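TRNA (guanine(6)-N2)-methyltransferase (PDB 3TMA) transfers a methyl group from S-adenosyl-L-methionine to the N2 atom of guanosine 6 in tRNA(Phe). Local coordinates at residues 70-75 and 191-196; 176-181 and 187-192; 215-220 and 275-280. One frame throughout, in Å; residues are numbered along the deposited sequence.

Interaction 1 of 3, residues 70-75 and 191-196; sequences LRLAHH and LAQALL
Gln193 meets Arg71 and Leu72 where the THUMP-containing N-terminal half of the protein is fitted against its Rossmann-fold methyltransferase domain. The loop 70-75, which leads into strand 76-84, brings the two residues to the side of helix 189-198, and CA of Leu72 comes within 6.7 Å of CA of Gln193. The contact is a good example of a domain interface in which one amphiphilic side chain packs its methylenes on two loop residues and gives its amide to others.

Gln193 can be followed outward from the helix. Its CB lies 3.9 Å from the carbonyl O of Arg71, with CD2 of Leu72 only slightly farther away. At CG the two loop residues converge: CG of Gln193 is 3.8 Å from Arg71 CB and equally close to Leu72 CD2, so the methylene is held between the root of one side chain and the methyl tip of the other. The chain then bends (chi2 69°), and CD runs over Arg71 CB at 3.9 Å. At the tip, NE2 donates to Glu220 and Thr224 of helix 216-225, while OE1 accepts from NE of Arg197, one turn farther along its own helix. The amide of this buried residue is therefore engaged at both ends, which should fix its rotation.

Arg71 turns its guanidinium toward the same helix 216-225, with NH1 in a salt bridge to Glu220 and NH2 bonded to Ser223. The interface thus joins an apolar contact to polar bonds, in which Arg71 and Gln193 meet Glu220 from the two sides of the interface. Leu72 crosses Gln193 at about a right angle, and Leu33 of helix 31-41 touches both Leu72 and Ala194. Beyond Gln193, the same Leu72 CD2 reaches the next residue of the helix, 3.9 Å from Ala194 N and 4.2 Å from Ala194 CB.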
ATOM      1  N   LEU A  70      -8.088  -5.278   4.765  1.00 32.24           N
ATOM      2  CA  LEU A  70      -7.183  -4.124   4.982  1.00 30.58           C
ATOM      3  C   LEU A  70      -6.911  -3.432   3.661  1.00 30.98           C
ATOM      4  O   LEU A  70      -6.625  -4.082   2.664  1.00 32.08           O
ATOM      5  CB  LEU A  70      -5.859  -4.586   5.602  1.00 28.85           C
ATOM      6  CG  LEU A  70      -5.988  -5.029   7.053  1.00 30.01           C
ATOM      7  CD1 LEU A  70      -4.731  -5.791   7.535  1.00 28.81           C
ATOM      8  CD2 LEU A  70      -6.323  -3.835   7.951  1.00 28.62           C
ATOM      9  N   ARG A  71      -7.053  -2.116   3.641  1.00 30.00           N
ATOM     10  CA  ARG A  71      -6.806  -1.352   2.434  1.00 31.48           C
ATOM     11  C   ARG A  71      -5.411  -0.719   2.379  1.00 29.83           C
ATOM     12  O   ARG A  71      -5.032  -0.170   1.340  1.00 30.31           O
ATOM     13  CB  ARG A  71      -7.874  -0.270   2.284  1.00 33.11           C
ATOM     14  CG  ARG A  71      -9.275  -0.872   2.179  1.00 42.62           C
ATOM     15  CD  ARG A  71      -9.618  -0.917   0.745  1.00 55.09           C
ATOM     16  NE  ARG A  71     -11.014  -0.600   0.575  1.00 64.40           N
ATOM     17  CZ  ARG A  71     -11.603  -0.386  -0.589  1.00 68.04           C
ATOM     18  NH1 ARG A  71     -10.894  -0.338  -1.708  1.00 63.04           N
ATOM     19  NH2 ARG A  71     -12.912  -0.166  -0.612  1.00 72.30           N
ATOM     20  N   LEU A  72      -4.647  -0.772   3.466  1.00 26.80           N
ATOM     21  CA  LEU A  72      -3.290  -0.236   3.382  1.00 27.65           C
ATOM     22  C   LEU A  72      -2.225  -1.336   3.365  1.00 28.85           C
ATOM     23  O   LEU A  72      -1.046  -1.037   3.485  1.00 27.96           O
ATOM     24  CB  LEU A  72      -3.031   0.714   4.547  1.00 25.71           C
ATOM     25  CG  LEU A  72      -3.867   2.004   4.411  1.00 32.45           C
ATOM     26  CD1 LEU A  72      -4.112   2.650   5.776  1.00 36.16           C
ATOM     27  CD2 LEU A  72      -3.157   2.957   3.439  1.00 30.84           C
ATOM     28  N   ALA A  73      -2.628  -2.598   3.224  1.00 25.54           N
ATOM     29  CA  ALA A  73      -1.641  -3.676   3.310  1.00 25.55           C
ATOM     30  C   ALA A  73      -1.320  -4.272   1.955  1.00 25.70           C
ATOM     31  O   ALA A  73      -2.198  -4.398   1.093  1.00 26.96           O
ATOM     32  CB  ALA A  73      -2.114  -4.778   4.279  1.00 24.39           C
ATOM     33  N   HIS A  74      -0.074  -4.681   1.782  1.00 25.93           N
ATOM     34  CA  HIS A  74       0.300  -5.462   0.602  0.50 28.52           C
ATOM     35  C   HIS A  74       0.204  -6.954   0.912  1.00 29.69           C
ATOM     36  O   HIS A  74      -0.670  -7.643   0.353  1.00 31.64           O
ATOM     37  CB  HIS A  74       1.702  -5.100   0.130  0.50 29.68           C
ATOM     38  CG  HIS A  74       1.798  -3.730  -0.441  0.50 31.17           C
ATOM     39  ND1 HIS A  74       0.999  -3.299  -1.483  0.50 31.85           N
ATOM     40  CD2 HIS A  74       2.619  -2.696  -0.141  0.50 35.49           C
ATOM     41  CE1 HIS A  74       1.337  -2.062  -1.802  0.50 33.68           C
ATOM     42  NE2 HIS A  74       2.276  -1.657  -0.962  0.50 30.62           N
ATOM     43  N   HIS A  75       0.999  -7.438   1.869  1.00 27.69           N
ATOM     44  CA  HIS A  75       1.013  -8.860   2.282  1.00 28.30           C
ATOM     45  C   HIS A  75       0.737  -8.998   3.779  1.00 28.72           C
ATOM     46  O   HIS A  75       0.973  -8.060   4.561  1.00 27.67           O
ATOM     47  CB  HIS A  75       2.375  -9.542   1.935  1.00 29.77           C
ATOM     48  CG  HIS A  75       2.438 -10.078   0.530  1.00 34.01           C
ATOM     49  ND1 HIS A  75       1.447 -10.884  -0.011  1.00 41.47           N
ATOM     50  CD2 HIS A  75       3.335  -9.873  -0.465  1.00 43.08           C
ATOM     51  CE1 HIS A  75       1.757 -11.191  -1.258  1.00 39.99           C
ATOM     52  NE2 HIS A  75       2.904 -10.595  -1.556  1.00 44.49           N
ATOM     53  N   LEU A 191      -1.327   3.186  -2.098  1.00 33.59           N
ATOM     54  CA  LEU A 191      -0.938   4.581  -2.155  1.00 36.43           C
ATOM     55  C   LEU A 191      -2.115   5.526  -2.373  1.00 34.62           C
ATOM     56  O   LEU A 191      -2.212   6.577  -1.706  1.00 35.27           O
ATOM     57  CB  LEU A 191       0.089   4.801  -3.255  1.00 39.20           C
ATOM     58  CG  LEU A 191       1.442   5.075  -2.611  1.00 49.68           C
ATOM     59  CD1 LEU A 191       2.520   5.125  -3.691  1.00 57.67           C
ATOM     60  CD2 LEU A 191       1.319   6.406  -1.853  1.00 48.54           C
ATOM     61  N   ALA A 192      -3.045   5.133  -3.231  1.00 33.05           N
ATOM     62  CA  ALA A 192      -4.286   5.887  -3.396  1.00 32.09           C
ATOM     63  C   ALA A 192      -5.098   6.013  -2.092  1.00 31.65           C
ATOM     64  O   ALA A 192      -5.607   7.098  -1.756  1.00 33.04           O
ATOM     65  CB  ALA A 192      -5.145   5.230  -4.507  1.00 31.36           C
ATOM     66  N   GLN A 193      -5.256   4.906  -1.378  1.00 30.29           N
ATOM     67  CA  GLN A 193      -5.958   4.906  -0.047  1.00 29.61           C
ATOM     68  C   GLN A 193      -5.234   5.822   0.965  1.00 30.78           C
ATOM     69  O   GLN A 193      -5.868   6.565   1.746  1.00 29.38           O
ATOM     70  CB  GLN A 193      -6.015   3.460   0.509  1.00 31.09           C
ATOM     71  CG  GLN A 193      -6.600   3.329   1.945  1.00 27.14           C
ATOM     72  CD  GLN A 193      -8.089   3.640   1.991  1.00 35.82           C
ATOM     73  OE1 GLN A 193      -8.576   4.128   2.999  1.00 36.99           O
ATOM     74  NE2 GLN A 193      -8.807   3.392   0.890  1.00 28.92           N
ATOM     75  N   ALA A 194      -3.890   5.802   0.926  1.00 31.85           N
ATOM     76  CA  ALA A 194      -3.107   6.704   1.789  1.00 32.49           C
ATOM     77  C   ALA A 194      -3.344   8.187   1.457  1.00 33.52           C
ATOM     78  O   ALA A 194      -3.476   9.015   2.380  1.00 33.60           O
ATOM     79  CB  ALA A 194      -1.599   6.377   1.673  1.00 32.79           C
ATOM     80  N   LEU A 195      -3.411   8.546   0.163  1.00 32.70           N
ATOM     81  CA  LEU A 195      -3.730   9.958  -0.173  1.00 34.67           C
ATOM     82  C   LEU A 195      -5.099  10.365   0.387  1.00 33.90           C
ATOM     83  O   LEU A 195      -5.286  11.494   0.899  1.00 34.22           O
ATOM     84  CB  LEU A 195      -3.734  10.199  -1.702  1.00 35.81           C
ATOM     85  CG  LEU A 195      -2.376  10.032  -2.388  1.00 40.52           C
ATOM     86  CD1 LEU A 195      -2.516  10.212  -3.923  1.00 41.26           C
ATOM     87  CD2 LEU A 195      -1.375  11.055  -1.795  1.00 35.24           C
ATOM     88  N   LEU A 196      -6.071   9.476   0.209  1.00 32.16           N
ATOM     89  CA  LEU A 196      -7.418   9.650   0.746  0.50 32.37           C
ATOM     90  C   LEU A 196      -7.406   9.972   2.255  1.00 33.98           C
ATOM     91  O   LEU A 196      -8.022  10.928   2.715  1.00 33.84           O
ATOM     92  CB  LEU A 196      -8.161   8.347   0.509  0.50 31.50           C
ATOM     93  CG  LEU A 196      -9.662   8.272   0.407  0.50 33.40           C
ATOM     94  CD1 LEU A 196     -10.212   9.274  -0.605  0.50 31.30           C
ATOM     95  CD2 LEU A 196      -9.985   6.845   0.002  0.50 33.80           C
TER

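Interaction 2 of 3, residues 176-181 and 187-192; sequences RRFPKA and LTPVLA
Arg177 lays its guanidinium over Pro189, the first residue of helix 189-198, and shows how a charged side chain can pack through its flat face while its nitrogens bond elsewhere. Its CG sits between the backbone N and the carbonyl carbon (chi1 51°), after which the chain runs straight to NE. The two side chains slide past each other in opposite directions: CG of Arg177 is 3.8 Å from Pro189 CB, NE follows at 3.5 Å from that same CB, and Pro189 CB stands 3.3 Å above the guanidinium plane of Arg177, offset toward its rim. NE forms a salt bridge with Glu220 of helix 216-225, which would steady the extended conformation; NH2 bonds to Arg71 O and lies 4.0 Å from Val190 N.

The proline ring also meets the backbone, with CG 3.6 Å from Arg177 O. Phe178 approaches more loosely, its CD2 4.5 Å from Pro189 CG; its backbone adopts the left-handed helical conformation (phi 57°), and one face of the ring lies over Arg177 CB. On the helix side Thr188 is the N-cap: its OG1 accepts a nearly straight bond from Leu191 N (3.1 Å, 169°) and is also bonded to His27.

The loop 176-181 thus packs on the N-terminal end of helix 189-198, with helix 216-225 touching Phe178 and Ala181, and helix 238-250 bordering Lys180.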
ATOM      1  N   ARG A 176      -3.698  -5.895  -5.234  1.00 39.39           N
ATOM      2  CA  ARG A 176      -4.122  -6.248  -6.603  1.00 42.20           C
ATOM      3  C   ARG A 176      -5.624  -6.072  -6.874  1.00 42.99           C
ATOM      4  O   ARG A 176      -6.149  -6.607  -7.845  1.00 46.73           O
ATOM      5  CB  ARG A 176      -3.726  -7.679  -6.940  1.00 44.82           C
ATOM      6  CG  ARG A 176      -2.241  -7.887  -6.956  1.00 51.42           C
ATOM      7  CD  ARG A 176      -1.646  -7.473  -8.309  1.00 63.84           C
ATOM      8  NE  ARG A 176      -0.432  -8.244  -8.582  1.00 74.24           N
ATOM      9  CZ  ARG A 176       0.792  -7.867  -8.225  1.00 76.13           C
ATOM     10  NH1 ARG A 176       0.982  -6.702  -7.618  1.00 74.46           N
ATOM     11  NH2 ARG A 176       1.833  -8.647  -8.496  1.00 81.70           N
ATOM     12  N   ARG A 177      -6.297  -5.233  -6.100  1.00 39.93           N
ATOM     13  CA  ARG A 177      -7.662  -4.843  -6.457  1.00 39.41           C
ATOM     14  C   ARG A 177      -7.679  -3.913  -7.677  1.00 41.67           C
ATOM     15  O   ARG A 177      -6.661  -3.244  -7.986  1.00 42.64           O
ATOM     16  CB  ARG A 177      -8.400  -4.255  -5.249  1.00 37.25           C
ATOM     17  CG  ARG A 177      -7.655  -3.129  -4.503  1.00 37.65           C
ATOM     18  CD  ARG A 177      -8.500  -2.642  -3.341  1.00 35.98           C
ATOM     19  NE  ARG A 177      -7.869  -1.508  -2.651  1.00 34.85           N
ATOM     20  CZ  ARG A 177      -6.893  -1.616  -1.749  1.00 34.94           C
ATOM     21  NH1 ARG A 177      -6.390  -2.808  -1.447  1.00 31.59           N
ATOM     22  NH2 ARG A 177      -6.388  -0.526  -1.165  1.00 32.56           N
ATOM     23  N   PHE A 178      -8.817  -3.883  -8.371  1.00 40.78           N
ATOM     24  CA  PHE A 178      -9.008  -3.050  -9.558  1.00 44.03           C
ATOM     25  C   PHE A 178      -7.977  -3.326 -10.671  1.00 47.85           C
ATOM     26  O   PHE A 178      -7.357  -2.380 -11.164  1.00 48.60           O
ATOM     27  CB  PHE A 178      -9.032  -1.547  -9.179  1.00 41.88           C
ATOM     28  CG  PHE A 178      -9.930  -1.242  -8.017  1.00 41.09           C
ATOM     29  CD1 PHE A 178     -11.222  -1.747  -7.994  1.00 37.66           C
ATOM     30  CD2 PHE A 178      -9.468  -0.520  -6.915  1.00 38.97           C
ATOM     31  CE1 PHE A 178     -12.062  -1.523  -6.891  1.00 44.12           C
ATOM     32  CE2 PHE A 178     -10.311  -0.246  -5.817  1.00 36.47           C
ATOM     33  CZ  PHE A 178     -11.606  -0.751  -5.805  1.00 40.03           C
ATOM     34  N   PRO A 179      -7.807  -4.611 -11.082  1.00 49.59           N
ATOM     35  CA  PRO A 179      -6.769  -4.980 -12.035  1.00 53.49           C
ATOM     36  C   PRO A 179      -7.006  -4.352 -13.426  1.00 57.44           C
ATOM     37  O   PRO A 179      -6.047  -4.068 -14.133  1.00 59.72           O
ATOM     38  CB  PRO A 179      -6.858  -6.520 -12.096  1.00 55.36           C
ATOM     39  CG  PRO A 179      -8.300  -6.832 -11.752  1.00 54.22           C
ATOM     40  CD  PRO A 179      -8.609  -5.773 -10.669  1.00 49.48           C
ATOM     41  N   LYS A 180      -8.254  -4.081 -13.789  1.00 60.57           N
ATOM     42  CA  LYS A 180      -8.521  -3.396 -15.054  1.00 65.92           C
ATOM     43  C   LYS A 180      -7.882  -1.995 -15.110  1.00 66.31           C
ATOM     44  O   LYS A 180      -7.517  -1.515 -16.173  1.00 69.52           O
ATOM     45  CB  LYS A 180     -10.023  -3.317 -15.344  1.00 67.10           C
ATOM     46  CG  LYS A 180     -10.603  -4.496 -16.147  1.00 75.39           C
ATOM     47  CD  LYS A 180     -12.145  -4.457 -16.176  1.00 80.07           C
ATOM     48  CE  LYS A 180     -12.757  -5.842 -15.917  1.00 83.57           C
ATOM     49  NZ  LYS A 180     -12.750  -6.754 -17.111  1.00 86.60           N
ATOM     50  N   ALA A 181      -7.724  -1.345 -13.965  1.00 65.16           N
ATOM     51  CA  ALA A 181      -7.017  -0.069 -13.940  1.00 66.01           C
ATOM     52  C   ALA A 181      -5.490  -0.206 -13.759  1.00 69.12           C
ATOM     53  O   ALA A 181      -4.784   0.791 -13.777  1.00 68.57           O
ATOM     54  CB  ALA A 181      -7.604   0.840 -12.889  1.00 61.26           C
ATOM     55  N   LEU A 187       1.547   3.220  -9.482  1.00 70.99           N
ATOM     56  CA  LEU A 187       0.652   3.728  -8.432  1.00 61.69           C
ATOM     57  C   LEU A 187      -0.379   2.717  -7.906  1.00 54.38           C
ATOM     58  O   LEU A 187      -1.394   2.476  -8.551  1.00 51.99           O
ATOM     59  CB  LEU A 187      -0.069   4.982  -8.879  1.00 62.08           C
ATOM     60  CG  LEU A 187      -0.955   5.408  -7.706  1.00 61.02           C
ATOM     61  CD1 LEU A 187      -0.154   6.223  -6.742  1.00 61.77           C
ATOM     62  CD2 LEU A 187      -2.137   6.171  -8.169  1.00 61.81           C
ATOM     63  N   THR A 188      -0.169   2.224  -6.695  1.00 47.88           N
ATOM     64  CA  THR A 188      -0.978   1.103  -6.209  1.00 44.78           C
ATOM     65  C   THR A 188      -2.272   1.639  -5.605  1.00 39.68           C
ATOM     66  O   THR A 188      -2.307   2.793  -5.136  1.00 37.44           O
ATOM     67  CB  THR A 188      -0.211   0.308  -5.134  1.00 44.26           C
ATOM     68  OG1 THR A 188       0.022   1.167  -4.007  1.00 46.69           O
ATOM     69  CG2 THR A 188       1.151  -0.096  -5.665  1.00 46.95           C
ATOM     70  N   PRO A 189      -3.287   0.766  -5.466  1.00 37.16           N
ATOM     71  CA  PRO A 189      -4.443   1.175  -4.651  1.00 34.26           C
ATOM     72  C   PRO A 189      -4.069   1.506  -3.186  1.00 31.63           C
ATOM     73  O   PRO A 189      -4.756   2.309  -2.546  1.00 29.19           O
ATOM     74  CB  PRO A 189      -5.378  -0.057  -4.720  1.00 35.64           C
ATOM     75  CG  PRO A 189      -5.064  -0.672  -6.034  1.00 36.21           C
ATOM     76  CD  PRO A 189      -3.573  -0.452  -6.262  1.00 37.55           C
ATOM     77  N   VAL A 190      -2.997   0.907  -2.656  1.00 31.20           N
ATOM     78  CA  VAL A 190      -2.567   1.233  -1.279  1.00 30.40           C
ATOM     79  C   VAL A 190      -2.121   2.721  -1.146  1.00 32.90           C
ATOM     80  O   VAL A 190      -2.491   3.414  -0.208  1.00 32.47           O
ATOM     81  CB  VAL A 190      -1.456   0.282  -0.812  1.00 33.31           C
ATOM     82  CG1 VAL A 190      -0.828   0.801   0.498  1.00 29.42           C
ATOM     83  CG2 VAL A 190      -2.054  -1.160  -0.604  1.00 29.91           C
ATOM     84  N   LEU A 191      -1.327   3.186  -2.098  1.00 33.59           N
ATOM     85  CA  LEU A 191      -0.938   4.581  -2.155  1.00 36.43           C
ATOM     86  C   LEU A 191      -2.115   5.526  -2.373  1.00 34.62           C
ATOM     87  O   LEU A 191      -2.212   6.577  -1.706  1.00 35.27           O
ATOM     88  CB  LEU A 191       0.089   4.801  -3.255  1.00 39.20           C
ATOM     89  CG  LEU A 191       1.442   5.075  -2.611  1.00 49.68           C
ATOM     90  CD1 LEU A 191       2.520   5.125  -3.691  1.00 57.67           C
ATOM     91  CD2 LEU A 191       1.319   6.406  -1.853  1.00 48.54           C
ATOM     92  N   ALA A 192      -3.045   5.133  -3.231  1.00 33.05           N
ATOM     93  CA  ALA A 192      -4.286   5.887  -3.396  1.00 32.09           C
ATOM     94  C   ALA A 192      -5.098   6.013  -2.092  1.00 31.65           C
ATOM     95  O   ALA A 192      -5.607   7.098  -1.756  1.00 33.04           O
ATOM     96  CB  ALA A 192      -5.145   5.230  -4.507  1.00 31.36           C
TER

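Interaction 3 of 3, residues 215-220 and 275-280; sequences GTIALE and RILANP
Helix 216-225 lies against strand 275-278 with Ile217 facing Leu277, their CA atoms 7.4 Å apart, and a single helix residue reaches two alternate positions of the extended segment. This is helix-on-sheet packing within the Rossmann-fold methyltransferase domain: strand 275-278 runs parallel to its neighbour 207-209, and the loop that follows 207-209 leads to the helix through Gly215, its N-cap.

Ile217 divides its branches between the two partners. CG2, anti to the backbone N, sits 3.8 Å from Leu277 CB and 4.0 Å from Leu277 CD1. The other branch takes CG1 anti to the carbonyl carbon and continues extended (chi2 164°), carrying CD1 further along the chain, to 3.8 Å from Asn279 CB and 4.1 Å from Leu277 O. Both partners point their CB toward the helix, as residues two apart in an extended chain do, although Asn279 already lies just past the strand, whereas the intervening Ala278 turns to the other side, where Phe299 of helix 290-305 lies. Ala192 of helix 189-198 and Leu187 just before it touch Ile217, and Leu196 touches Leu277, extending the same apolar layer.

The setting is that of the cofactor site. Ser214, Gly215 and Thr216, together with Asn279, are assigned by similarity to binding S-adenosyl-L-methionine, and Asn279 opens the Asn-Pro-Pro sequence characteristic of many amino-group methyltransferases.

No hydrogen bond links the two segments, and the contact is carried by dispersion and burial alone. It uses only the CB of Asn279, so the isoleucine backs the residue without engaging its amide, which is consistent with the cofactor-binding role inferred for it.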
ATOM      1  N   GLY A 215      -7.575   5.118 -13.711  1.00 33.71           N
ATOM      2  CA  GLY A 215      -8.682   5.351 -12.806  1.00 30.53           C
ATOM      3  C   GLY A 215      -8.405   4.969 -11.353  1.00 30.22           C
ATOM      4  O   GLY A 215      -9.291   5.098 -10.532  1.00 29.94           O
ATOM      5  N   THR A 216      -7.194   4.519 -11.022  1.00 28.31           N
ATOM      6  CA  THR A 216      -6.931   3.928  -9.689  1.00 29.27           C
ATOM      7  C   THR A 216      -7.339   4.764  -8.482  1.00 27.85           C
ATOM      8  O   THR A 216      -8.030   4.251  -7.566  1.00 26.17           O
ATOM      9  CB  THR A 216      -5.468   3.515  -9.520  1.00 32.95           C
ATOM     10  OG1 THR A 216      -5.123   2.579 -10.554  1.00 35.60           O
ATOM     11  CG2 THR A 216      -5.253   2.856  -8.139  1.00 30.57           C
ATOM     12  N   ILE A 217      -6.988   6.055  -8.495  1.00 24.12           N
ATOM     13  CA  ILE A 217      -7.338   6.923  -7.365  1.00 26.03           C
ATOM     14  C   ILE A 217      -8.863   7.146  -7.250  1.00 25.60           C
ATOM     15  O   ILE A 217      -9.425   7.038  -6.144  1.00 23.20           O
ATOM     16  CB  ILE A 217      -6.625   8.273  -7.445  1.00 25.50           C
ATOM     17  CG1 ILE A 217      -5.140   8.092  -7.126  1.00 25.97           C
ATOM     18  CG2 ILE A 217      -7.194   9.238  -6.429  1.00 25.04           C
ATOM     19  CD1 ILE A 217      -4.283   9.322  -7.575  1.00 26.77           C
ATOM     20  N   ALA A 218      -9.528   7.382  -8.389  1.00 22.95           N
ATOM     21  CA  ALA A 218     -10.992   7.535  -8.395  1.00 22.53           C
ATOM     22  C   ALA A 218     -11.726   6.288  -7.883  1.00 23.14           C
ATOM     23  O   ALA A 218     -12.711   6.407  -7.142  1.00 22.89           O
ATOM     24  CB  ALA A 218     -11.527   7.921  -9.826  1.00 23.06           C
ATOM     25  N   LEU A 219     -11.265   5.101  -8.294  1.00 22.31           N
ATOM     26  CA  LEU A 219     -11.936   3.872  -7.920  1.00 24.28           C
ATOM     27  C   LEU A 219     -11.714   3.645  -6.436  1.00 24.09           C
ATOM     28  O   LEU A 219     -12.631   3.192  -5.751  1.00 24.90           O
ATOM     29  CB  LEU A 219     -11.354   2.670  -8.730  1.00 26.26           C
ATOM     30  CG  LEU A 219     -11.525   2.775 -10.266  1.00 31.95           C
ATOM     31  CD1 LEU A 219     -10.618   1.766 -11.016  1.00 32.90           C
ATOM     32  CD2 LEU A 219     -12.981   2.541 -10.647  1.00 33.26           C
ATOM     33  N   GLU A 220     -10.468   3.840  -5.949  1.00 21.49           N
ATOM     34  CA  GLU A 220     -10.200   3.701  -4.509  1.00 23.50           C
ATOM     35  C   GLU A 220     -11.083   4.628  -3.658  1.00 24.03           C
ATOM     36  O   GLU A 220     -11.685   4.205  -2.618  1.00 26.00           O
ATOM     37  CB  GLU A 220      -8.717   3.895  -4.187  1.00 23.68           C
ATOM     38  CG  GLU A 220      -8.363   3.597  -2.697  1.00 27.06           C
ATOM     39  CD  GLU A 220      -8.444   2.079  -2.305  1.00 34.12           C
ATOM     40  OE1 GLU A 220      -8.572   1.199  -3.183  1.00 34.07           O
ATOM     41  OE2 GLU A 220      -8.394   1.777  -1.102  1.00 31.28           O
ATOM     42  N   ARG A 275     -11.880  17.890  -1.647  1.00 22.75           N
ATOM     43  CA  ARG A 275     -10.603  17.185  -1.563  1.00 22.78           C
ATOM     44  C   ARG A 275     -10.112  16.900  -2.967  1.00 20.87           C
ATOM     45  O   ARG A 275     -10.899  16.509  -3.846  1.00 22.07           O
ATOM     46  CB  ARG A 275     -10.767  15.827  -0.814  1.00 23.53           C
ATOM     47  CG  ARG A 275     -11.224  15.920   0.686  1.00 22.73           C
ATOM     48  CD  ARG A 275     -10.193  16.769   1.484  1.00 30.00           C
ATOM     49  NE  ARG A 275     -10.502  16.775   2.925  1.00 32.92           N
ATOM     50  CZ  ARG A 275     -11.196  17.728   3.533  1.00 35.82           C
ATOM     51  NH1 ARG A 275     -11.675  18.770   2.844  1.00 28.73           N
ATOM     52  NH2 ARG A 275     -11.398  17.650   4.835  1.00 37.06           N
ATOM     53  N   ILE A 276      -8.819  17.108  -3.200  1.00 21.82           N
ATOM     54  CA  ILE A 276      -8.216  16.819  -4.512  1.00 22.39           C
ATOM     55  C   ILE A 276      -7.033  15.883  -4.258  1.00 24.71           C
ATOM     56  O   ILE A 276      -6.202  16.140  -3.378  1.00 23.89           O
ATOM     57  CB  ILE A 276      -7.715  18.131  -5.195  1.00 22.93           C
ATOM     58  CG1 ILE A 276      -8.917  19.060  -5.417  1.00 23.10           C
ATOM     59  CG2 ILE A 276      -6.982  17.837  -6.525  1.00 18.77           C
ATOM     60  CD1 ILE A 276      -8.519  20.439  -6.066  1.00 26.68           C
ATOM     61  N   LEU A 277      -7.028  14.734  -4.931  1.00 23.53           N
ATOM     62  CA  LEU A 277      -5.991  13.724  -4.694  1.00 24.10           C
ATOM     63  C   LEU A 277      -5.207  13.587  -5.990  1.00 24.37           C
ATOM     64  O   LEU A 277      -5.764  13.152  -6.991  1.00 23.79           O
ATOM     65  CB  LEU A 277      -6.651  12.360  -4.357  1.00 24.38           C
ATOM     66  CG  LEU A 277      -7.787  12.435  -3.317  1.00 26.25           C
ATOM     67  CD1 LEU A 277      -8.462  11.044  -3.126  1.00 31.25           C
ATOM     68  CD2 LEU A 277      -7.272  12.970  -1.970  1.00 26.45           C
ATOM     69  N   ALA A 278      -3.950  14.017  -5.986  1.00 24.06           N
ATOM     70  CA  ALA A 278      -3.279  14.361  -7.256  1.00 25.70           C
ATOM     71  C   ALA A 278      -1.958  13.589  -7.394  1.00 28.93           C
ATOM     72  O   ALA A 278      -1.126  13.600  -6.480  1.00 28.94           O
ATOM     73  CB  ALA A 278      -3.044  15.823  -7.324  1.00 25.24           C
ATOM     74  N   ASN A 279      -1.787  12.929  -8.543  1.00 28.42           N
ATOM     75  CA  ASN A 279      -0.600  12.157  -8.842  1.00 30.13           C
ATOM     76  C   ASN A 279      -0.119  12.658 -10.218  1.00 34.72           C
ATOM     77  O   ASN A 279      -0.420  12.054 -11.243  1.00 35.10           O
ATOM     78  CB  ASN A 279      -1.003  10.682  -8.907  1.00 30.32           C
ATOM     79  CG  ASN A 279       0.084   9.783  -9.395  1.00 33.85           C
ATOM     80  OD1 ASN A 279       1.257   9.973  -9.084  1.00 34.50           O
ATOM     81  ND2 ASN A 279      -0.306   8.763 -10.169  1.00 42.11           N
ATOM     82  N   PRO A 280       0.591  13.793 -10.248  1.00 36.54           N
ATOM     83  CA  PRO A 280       0.986  14.403 -11.551  1.00 39.75           C
ATOM     84  C   PRO A 280       1.975  13.518 -12.324  1.00 42.72           C
ATOM     85  O   PRO A 280       2.688  12.749 -11.702  1.00 41.95           O
ATOM     86  CB  PRO A 280       1.704  15.698 -11.140  1.00 39.68           C
ATOM     87  CG  PRO A 280       1.248  15.988  -9.748  1.00 40.92           C
ATOM     88  CD  PRO A 280       0.831  14.674  -9.098  1.00 35.97           C
TER

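Interactions 1 and 2 have centres about 9 Å apart and share helix 189-198; interaction 3 lies about 13 Å from the first and 11 Å from the second, on the neighbouring helix 216-225 and strand 275-278. Along the chain, interactions 1 and 2 both close on helix 189-198 before interaction 3 opens. Glu220, on the helix of interaction 3, is the polar hub for interactions 1 and 2. The series thus runs from the THUMP-side loop, through the loop that leads from strand 162-168 into helix 189-198, to the parallel strands and probable cofactor site, joining the two domains of this monomer.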